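Local coordinates for protein congerin-2 (Conger myriaster, PDB 1IS3) that binds beta-galactosides such as lactose as a homodimeric galectin, although its physiological role is not yet known, at residues Phe11-Tyr16 with Lys114-Asn119; Glu36-Ile41 with Leu120-Gly125. All blocks are in the same frame, centred on the assembly; numbering follows the deposited sequence.

Interaction 1: Phe11-Tyr16 with Lys114-Asn119; sequences FKLGMY and KDAAFN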
ATOM      1  N   PHE A  11       7.532   2.482   6.463  1.00  8.69           N
ATOM      2  CA  PHE A  11       7.113   1.711   7.644  1.00  8.89           C
ATOM      3  C   PHE A  11       8.228   1.971   8.669  1.00  9.16           C
ATOM      4  O   PHE A  11       9.347   1.472   8.581  1.00  9.04           O
ATOM      5  CB  PHE A  11       7.025   0.230   7.278  1.00  7.18           C
ATOM      6  CG  PHE A  11       6.641  -0.735   8.404  1.00  6.99           C
ATOM      7  CD1 PHE A  11       5.954  -0.328   9.559  1.00  7.39           C
ATOM      8  CD2 PHE A  11       6.954  -2.092   8.253  1.00  8.65           C
ATOM      9  CE1 PHE A  11       5.587  -1.267  10.524  1.00  7.75           C
ATOM     10  CE2 PHE A  11       6.586  -3.037   9.222  1.00  6.63           C
ATOM     11  CZ  PHE A  11       5.906  -2.616  10.344  1.00  7.34           C
ATOM     12  N   LYS A  12       7.922   2.846   9.611  1.00 10.46           N
ATOM     13  CA  LYS A  12       8.862   3.348  10.606  1.00 12.25           C
ATOM     14  C   LYS A  12       8.626   2.727  11.968  1.00 12.78           C
ATOM     15  O   LYS A  12       7.558   2.174  12.262  1.00 11.68           O
ATOM     16  CB  LYS A  12       8.717   4.880  10.708  1.00 13.26           C
ATOM     17  CG  LYS A  12       9.034   5.462   9.332  1.00 17.21           C
ATOM     18  CD  LYS A  12       8.394   6.798   9.235  1.00 22.41           C
ATOM     19  CE  LYS A  12       9.242   7.747  10.032  1.00 26.75           C
ATOM     20  NZ  LYS A  12       8.399   8.561  10.910  1.00 31.67           N
ATOM     21  N   LEU A  13       9.688   2.824  12.772  1.00 14.75           N
ATOM     22  CA  LEU A  13       9.704   2.437  14.178  1.00 16.54           C
ATOM     23  C   LEU A  13       8.447   2.931  14.879  1.00 16.93           C
ATOM     24  O   LEU A  13       8.103   4.126  14.836  1.00 17.54           O
ATOM     25  CB  LEU A  13      10.935   3.062  14.787  1.00 18.75           C
ATOM     26  CG  LEU A  13      12.054   2.297  15.486  1.00 22.39           C
ATOM     27  CD1 LEU A  13      12.678   1.194  14.681  1.00 22.64           C
ATOM     28  CD2 LEU A  13      13.160   3.331  15.714  1.00 22.78           C
ATOM     29  N   GLY A  14       7.671   1.987  15.420  1.00 17.09           N
ATOM     30  CA  GLY A  14       6.493   2.384  16.170  1.00 16.68           C
ATOM     31  C   GLY A  14       5.185   2.350  15.380  1.00 15.45           C
ATOM     32  O   GLY A  14       4.117   2.517  15.972  1.00 18.13           O
ATOM     33  N   MET A  15       5.237   2.175  14.066  1.00 12.51           N
ATOM     34  CA  MET A  15       4.043   2.016  13.261  1.00 10.40           C
ATOM     35  C   MET A  15       3.622   0.566  13.297  1.00 10.29           C
ATOM     36  O   MET A  15       4.444  -0.299  13.633  1.00  9.92           O
ATOM     37  CB  MET A  15       4.302   2.387  11.822  1.00  9.24           C
ATOM     38  CG  MET A  15       4.419   3.900  11.751  1.00 10.87           C
ATOM     39  SD  MET A  15       4.980   4.458  10.138  1.00 10.73           S
ATOM     40  CE  MET A  15       3.490   4.168   9.211  1.00 12.77           C
ATOM     41  N   TYR A  16       2.396   0.246  12.916  1.00  8.99           N
ATOM     42  CA  TYR A  16       1.902  -1.130  12.818  1.00  9.74           C
ATOM     43  C   TYR A  16       1.456  -1.351  11.388  1.00  8.88           C
ATOM     44  O   TYR A  16       0.853  -0.491  10.747  1.00  9.75           O
ATOM     45  CB  TYR A  16       0.694  -1.403  13.708  1.00 11.97           C
ATOM     46  CG  TYR A  16       1.060  -1.421  15.186  1.00 16.79           C
ATOM     47  CD1 TYR A  16       1.500  -0.243  15.814  1.00 20.03           C
ATOM     48  CD2 TYR A  16       1.007  -2.618  15.920  1.00 20.19           C
ATOM     49  CE1 TYR A  16       1.900  -0.250  17.154  1.00 22.88           C
ATOM     50  CE2 TYR A  16       1.408  -2.638  17.275  1.00 21.45           C
ATOM     51  CZ  TYR A  16       1.859  -1.451  17.882  1.00 23.43           C
ATOM     52  OH  TYR A  16       2.314  -1.439  19.213  1.00 26.39           O
ATOM     53  N   LYS A 114      19.553  -3.334  12.206  1.00 13.15           N
ATOM     54  CA  LYS A 114      19.192  -2.258  13.124  1.00 14.01           C
ATOM     55  C   LYS A 114      18.525  -1.089  12.370  1.00 14.18           C
ATOM     56  O   LYS A 114      18.693   0.083  12.699  1.00 15.43           O
ATOM     57  CB  LYS A 114      20.452  -1.780  13.888  1.00 16.49           C
ATOM     58  CG  LYS A 114      21.150  -2.819  14.775  1.00 20.26           C
ATOM     59  CD  LYS A 114      20.508  -2.813  16.148  1.00 23.03           C
ATOM     60  CE  LYS A 114      20.694  -1.493  16.945  1.00 24.72           C
ATOM     61  NZ  LYS A 114      22.072  -1.145  17.308  1.00 24.15           N
ATOM     62  N   ASP A 115      17.762  -1.404  11.316  1.00 13.63           N
ATOM     63  CA  ASP A 115      17.053  -0.402  10.522  1.00 13.70           C
ATOM     64  C   ASP A 115      15.881   0.242  11.253  1.00 12.70           C
ATOM     65  O   ASP A 115      15.201  -0.383  12.056  1.00 11.38           O
ATOM     66  CB  ASP A 115      16.517  -1.021   9.234  1.00 16.50           C
ATOM     67  CG  ASP A 115      17.592  -1.405   8.222  1.00 18.71           C
ATOM     68  OD1 ASP A 115      17.553  -2.514   7.685  1.00 23.62           O
ATOM     69  OD2 ASP A 115      18.469  -0.598   7.963  1.00 21.52           O
ATOM     70  N   ALA A 116      15.581   1.511  10.954  1.00 11.77           N
ATOM     71  CA  ALA A 116      14.486   2.177  11.625  1.00 11.65           C
ATOM     72  C   ALA A 116      13.282   2.502  10.730  1.00 10.03           C
ATOM     73  O   ALA A 116      12.247   2.971  11.205  1.00 10.45           O
ATOM     74  CB  ALA A 116      14.987   3.482  12.258  1.00 14.31           C
ATOM     75  N   ALA A 117      13.408   2.252   9.431  1.00 10.85           N
ATOM     76  CA  ALA A 117      12.326   2.513   8.471  1.00 10.27           C
ATOM     77  C   ALA A 117      12.527   1.588   7.269  1.00 10.69           C
ATOM     78  O   ALA A 117      13.698   1.252   6.948  1.00 11.75           O
ATOM     79  CB  ALA A 117      12.384   3.955   7.977  1.00 10.19           C
ATOM     80  N   PHE A 118      11.437   1.189   6.587  1.00  9.14           N
ATOM     81  CA  PHE A 118      11.514   0.314   5.411  1.00  9.21           C
ATOM     82  C   PHE A 118      10.612   0.915   4.355  1.00  9.76           C
ATOM     83  O   PHE A 118       9.495   1.337   4.697  1.00 10.14           O
ATOM     84  CB  PHE A 118      11.002  -1.107   5.715  1.00  8.25           C
ATOM     85  CG  PHE A 118      11.836  -1.759   6.794  1.00  8.87           C
ATOM     86  CD1 PHE A 118      13.134  -2.220   6.492  1.00 10.76           C
ATOM     87  CD2 PHE A 118      11.343  -1.832   8.097  1.00 10.47           C
ATOM     88  CE1 PHE A 118      13.927  -2.740   7.521  1.00 11.49           C
ATOM     89  CE2 PHE A 118      12.151  -2.360   9.116  1.00 11.16           C
ATOM     90  CZ  PHE A 118      13.430  -2.803   8.823  1.00 11.28           C
ATOM     91  N   ASN A 119      11.077   0.930   3.106  1.00  9.58           N
ATOM     92  CA  ASN A 119      10.260   1.490   2.052  1.00 10.54           C
ATOM     93  C   ASN A 119       9.540   0.522   1.132  1.00 10.49           C
ATOM     94  O   ASN A 119       8.903   0.962   0.149  1.00 11.16           O
ATOM     95  CB  ASN A 119      11.110   2.452   1.218  1.00 13.86           C
ATOM     96  CG  ASN A 119      11.086   3.855   1.843  1.00 18.69           C
ATOM     97  OD1 ASN A 119      10.746   4.106   3.001  1.00 21.61           O
ATOM     98  ND2 ASN A 119      11.503   4.874   1.116  1.00 24.52           N
TER
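Phe11 and Phe118 send their rings to the same face of the sheet by different first torsions: CG of Phe11 stands anti to its backbone N (chi1 178°), whereas CG of Phe118 stands anti to its carbonyl carbon (chi1 -61°). The rings meet only loosely, CD2 of Phe11 lying 4.4 Å from CD2 of Phe118. The backbones hold them more firmly, as an antiparallel hydrogen-bonded pair. Phe11 N gives a nearly straight bond to Phe118 O (2.9 Å), while the return bond from Phe118 N to Phe11 O is more bent (140° at the hydrogen). Lys12 and Ala117 follow as a non-hydrogen-bonded pair, and on their face CG of Lys12 lies 3.9 Å from Ala117 CB. Beyond the strand end, Leu13 N still reaches Ala116 O at 3.0 Å, and the forked end of Leu13 packs against Ala116, CD1 3.7 Å from Ala116 CA and CD2 by its CB. The chain then leaves through a type II turn from Lys12 to Met15, closed by Met15 N to Lys12 O (2.9 Å). At this turn Met15 meets the dimer partner, packing on Thr130 of the second subunit. Inside the beta sandwich, Phe92 of strand 85-92 meets both phenylalanine rings edge-to-face, Val34 of strand 29-34 touches both, and Leu134 of strand 127-134 packs on Phe11.

Interaction 2: Glu36-Ile41 with Leu120-Gly125; sequences ESTDSI and LIYLAG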
ATOM      1  N   GLU A  36      13.805  -3.092   1.424  1.00 11.09           N
ATOM      2  CA  GLU A  36      14.107  -1.962   0.563  1.00 14.01           C
ATOM      3  C   GLU A  36      13.825  -2.320  -0.876  1.00 13.89           C
ATOM      4  O   GLU A  36      13.472  -1.421  -1.635  1.00 14.81           O
ATOM      5  CB  GLU A  36      15.588  -1.538   0.623  1.00 17.85           C
ATOM      6  CG  GLU A  36      16.223  -1.237   1.986  1.00 26.65           C
ATOM      7  CD  GLU A  36      17.781  -1.134   2.130  1.00 32.62           C
ATOM      8  OE1 GLU A  36      18.207  -0.490   3.112  1.00 35.84           O
ATOM      9  OE2 GLU A  36      18.580  -1.678   1.323  1.00 33.51           O
ATOM     10  N   SER A  37      13.962  -3.573  -1.336  1.00 12.27           N
ATOM     11  CA  SER A  37      13.789  -3.928  -2.725  1.00 12.28           C
ATOM     12  C   SER A  37      13.561  -5.448  -2.763  1.00 12.10           C
ATOM     13  O   SER A  37      13.666  -6.121  -1.734  1.00 11.07           O
ATOM     14  CB  SER A  37      15.067  -3.550  -3.516  1.00 12.48           C
ATOM     15  OG  SER A  37      16.198  -4.378  -3.212  1.00 14.62           O
ATOM     16  N   THR A  38      13.309  -6.056  -3.918  1.00 12.16           N
ATOM     17  CA  THR A  38      13.174  -7.499  -3.980  1.00 13.07           C
ATOM     18  C   THR A  38      14.512  -8.223  -3.788  1.00 13.49           C
ATOM     19  O   THR A  38      14.509  -9.468  -3.818  1.00 13.85           O
ATOM     20  CB  THR A  38      12.514  -7.921  -5.346  1.00 14.51           C
ATOM     21  OG1 THR A  38      13.421  -7.494  -6.348  1.00 15.58           O
ATOM     22  CG2 THR A  38      11.066  -7.397  -5.543  1.00 12.07           C
ATOM     23  N   ASP A  39      15.639  -7.491  -3.654  1.00 13.20           N
ATOM     24  CA  ASP A  39      16.944  -8.086  -3.392  1.00 12.77           C
ATOM     25  C   ASP A  39      17.546  -7.581  -2.078  1.00 12.59           C
ATOM     26  O   ASP A  39      18.730  -7.800  -1.802  1.00 12.31           O
ATOM     27  CB  ASP A  39      17.939  -7.781  -4.550  1.00 14.38           C
ATOM     28  CG  ASP A  39      19.113  -8.758  -4.592  1.00 15.47           C
ATOM     29  OD1 ASP A  39      20.259  -8.321  -4.750  1.00 17.35           O
ATOM     30  OD2 ASP A  39      18.879  -9.955  -4.438  1.00 15.41           O
ATOM     31  N   SER A  40      16.767  -6.901  -1.236  1.00 10.89           N
ATOM     32  CA  SER A  40      17.262  -6.358   0.004  1.00  9.88           C
ATOM     33  C   SER A  40      16.072  -6.462   0.951  1.00  9.61           C
ATOM     34  O   SER A  40      15.179  -5.596   0.920  1.00  9.29           O
ATOM     35  CB  SER A  40      17.674  -4.922  -0.247  1.00 10.07           C
ATOM     36  OG  SER A  40      18.167  -4.408   0.982  1.00 11.50           O
ATOM     37  N   ILE A  41      15.979  -7.538   1.755  1.00  8.45           N
ATOM     38  CA  ILE A  41      14.784  -7.806   2.569  1.00  8.47           C
ATOM     39  C   ILE A  41      15.250  -8.005   3.996  1.00  9.06           C
ATOM     40  O   ILE A  41      16.067  -8.904   4.282  1.00  9.40           O
ATOM     41  CB  ILE A  41      14.031  -9.098   2.057  1.00  8.58           C
ATOM     42  CG1 ILE A  41      13.579  -8.919   0.598  1.00  9.36           C
ATOM     43  CG2 ILE A  41      12.799  -9.361   2.918  1.00  8.81           C
ATOM     44  CD1 ILE A  41      13.109 -10.228  -0.054  1.00 10.04           C
ATOM     45  N   LEU A 120       9.570  -0.777   1.416  1.00  7.94           N
ATOM     46  CA  LEU A 120       8.879  -1.735   0.564  1.00  7.60           C
ATOM     47  C   LEU A 120       8.289  -2.878   1.401  1.00  8.01           C
ATOM     48  O   LEU A 120       8.989  -3.468   2.237  1.00  7.25           O
ATOM     49  CB  LEU A 120       9.849  -2.323  -0.479  1.00  8.03           C
ATOM     50  CG  LEU A 120       9.267  -3.396  -1.418  1.00  8.32           C
ATOM     51  CD1 LEU A 120       8.199  -2.754  -2.289  1.00 10.07           C
ATOM     52  CD2 LEU A 120      10.328  -3.993  -2.306  1.00 10.16           C
ATOM     53  N   ILE A 121       7.012  -3.161   1.217  1.00  7.19           N
ATOM     54  CA  ILE A 121       6.351  -4.278   1.849  1.00  7.35           C
ATOM     55  C   ILE A 121       5.752  -5.038   0.676  1.00  7.44           C
ATOM     56  O   ILE A 121       5.088  -4.390  -0.144  1.00  7.19           O
ATOM     57  CB  ILE A 121       5.261  -3.758   2.795  1.00  9.14           C
ATOM     58  CG1 ILE A 121       5.873  -3.012   3.956  1.00 10.39           C
ATOM     59  CG2 ILE A 121       4.441  -4.925   3.287  1.00 11.44           C
ATOM     60  CD1 ILE A 121       5.098  -1.704   4.175  1.00 13.08           C
ATOM     61  N   TYR A 122       5.940  -6.349   0.481  1.00  6.79           N
ATOM     62  CA  TYR A 122       5.274  -7.027  -0.600  1.00  7.01           C
ATOM     63  C   TYR A 122       5.009  -8.476  -0.249  1.00  8.26           C
ATOM     64  O   TYR A 122       5.679  -9.070   0.617  1.00  7.92           O
ATOM     65  CB  TYR A 122       6.090  -6.983  -1.896  1.00  7.54           C
ATOM     66  CG  TYR A 122       7.382  -7.793  -2.000  1.00  7.74           C
ATOM     67  CD1 TYR A 122       7.366  -9.061  -2.591  1.00  8.70           C
ATOM     68  CD2 TYR A 122       8.592  -7.235  -1.610  1.00  7.54           C
ATOM     69  CE1 TYR A 122       8.553  -9.756  -2.812  1.00  8.29           C
ATOM     70  CE2 TYR A 122       9.790  -7.938  -1.831  1.00 10.14           C
ATOM     71  CZ  TYR A 122       9.770  -9.199  -2.437  1.00  9.56           C
ATOM     72  OH  TYR A 122      10.971  -9.872  -2.690  1.00 10.87           O
ATOM     73  N   LEU A 123       4.034  -9.024  -0.951  1.00  8.15           N
ATOM     74  CA  LEU A 123       3.678 -10.433  -0.830  1.00  8.51           C
ATOM     75  C   LEU A 123       4.099 -11.084  -2.128  1.00  8.54           C
ATOM     76  O   LEU A 123       3.879 -10.511  -3.208  1.00 10.37           O
ATOM     77  CB  LEU A 123       2.153 -10.603  -0.630  1.00 10.38           C
ATOM     78  CG  LEU A 123       1.649 -12.042  -0.474  1.00 11.82           C
ATOM     79  CD1 LEU A 123       0.799 -12.235   0.778  1.00 12.43           C
ATOM     80  CD2 LEU A 123       0.867 -12.357  -1.725  1.00 15.10           C
ATOM     81  N   ALA A 124       4.665 -12.279  -2.041  1.00  8.05           N
ATOM     82  CA  ALA A 124       5.028 -13.035  -3.225  1.00  8.70           C
ATOM     83  C   ALA A 124       4.539 -14.485  -3.051  1.00  8.64           C
ATOM     84  O   ALA A 124       4.245 -14.953  -1.950  1.00  7.39           O
ATOM     85  CB  ALA A 124       6.535 -13.038  -3.416  1.00  8.81           C
ATOM     86  N   GLY A 125       4.429 -15.222  -4.155  1.00  8.98           N
ATOM     87  CA  GLY A 125       4.009 -16.621  -4.121  1.00  7.79           C
ATOM     88  C   GLY A 125       2.485 -16.852  -4.190  1.00  8.57           C
ATOM     89  O   GLY A 125       1.709 -16.039  -4.710  1.00  9.11           O
TER
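Tyr122 reaches across to Thr38 and Ile41, and its hydroxyl end is where packing is closest. Its CG sits between the backbone N and the carbonyl carbon (chi1 70°), and the ring projects from strand 117-125 toward the turn at 37-40. Tyr122 OH lies 3.4 Å from Ile41 CD1 and 3.5 Å from Thr38 CA, and the methyl CG2 of Thr38 lies 3.8 Å from Tyr122 CZ. Both side chains cross that of Tyr122 at roughly a right angle. Next to this, Leu120 extends its CD2 branch to within 3.5 Å of Ser37 CA, so aliphatic carbon packs on the backbone of the turn. No hydrogen bond joins the two segments; the contact is van der Waals throughout.

The outer side is looser: Glu36 starts its side chain away from strand 117-125 and touches through its backbone, Glu36 O lying 3.9 Å from Leu120 CB. Several polar bonds there join residues of 36-41 to one another. Ser40 OG donates to Glu36 OE2 at 2.8 Å, from above the carboxylate plane. Asp39 N bonds to Ser37 OG, making an ST turn, and Ser40 O takes Glu36 N and Ser37 N from opposite faces of its plane. Asp39 OD1 links outward, accepting from Asn66 N.

Arg3 makes a cation-pi contact with Tyr122, whose OH hydrogen-bonds N4 of a bound MES, probably from the crystallisation liquor, although such molecules often mark pockets. A type I turn from Ser37 to Ser40, with a classic beta bulge where Glu36 and Ser37 both face Ser40, forms the bend of the hairpin between strands 29-34 and 40-48 of the galectin sandwich; strand 40-48 continues to the lactose-binding residues His44, Asp46 and Arg48.

Overall arrangement
From the N terminus, the chain first supplies strand 10-12 and its turn, then the hairpin bend at 36-41, and only near the C terminus strand 117-125, which serves both contacts. Interaction 1 closes a loop of 97 residues between its segments and interaction 2 one of 78; because the segments alternate along the chain, the two loops cross. Their centres lie 14 Å apart, and they touch where Phe11 CB approaches Ile121 CD1 at 4.1 Å. Strand 117-125 thus pairs with strand 10-12 at its beginning and carries the packing against the bend before strand 40-48 farther on, tying strand 10-12, near the N terminus, into the sheet that bears the galactoside site.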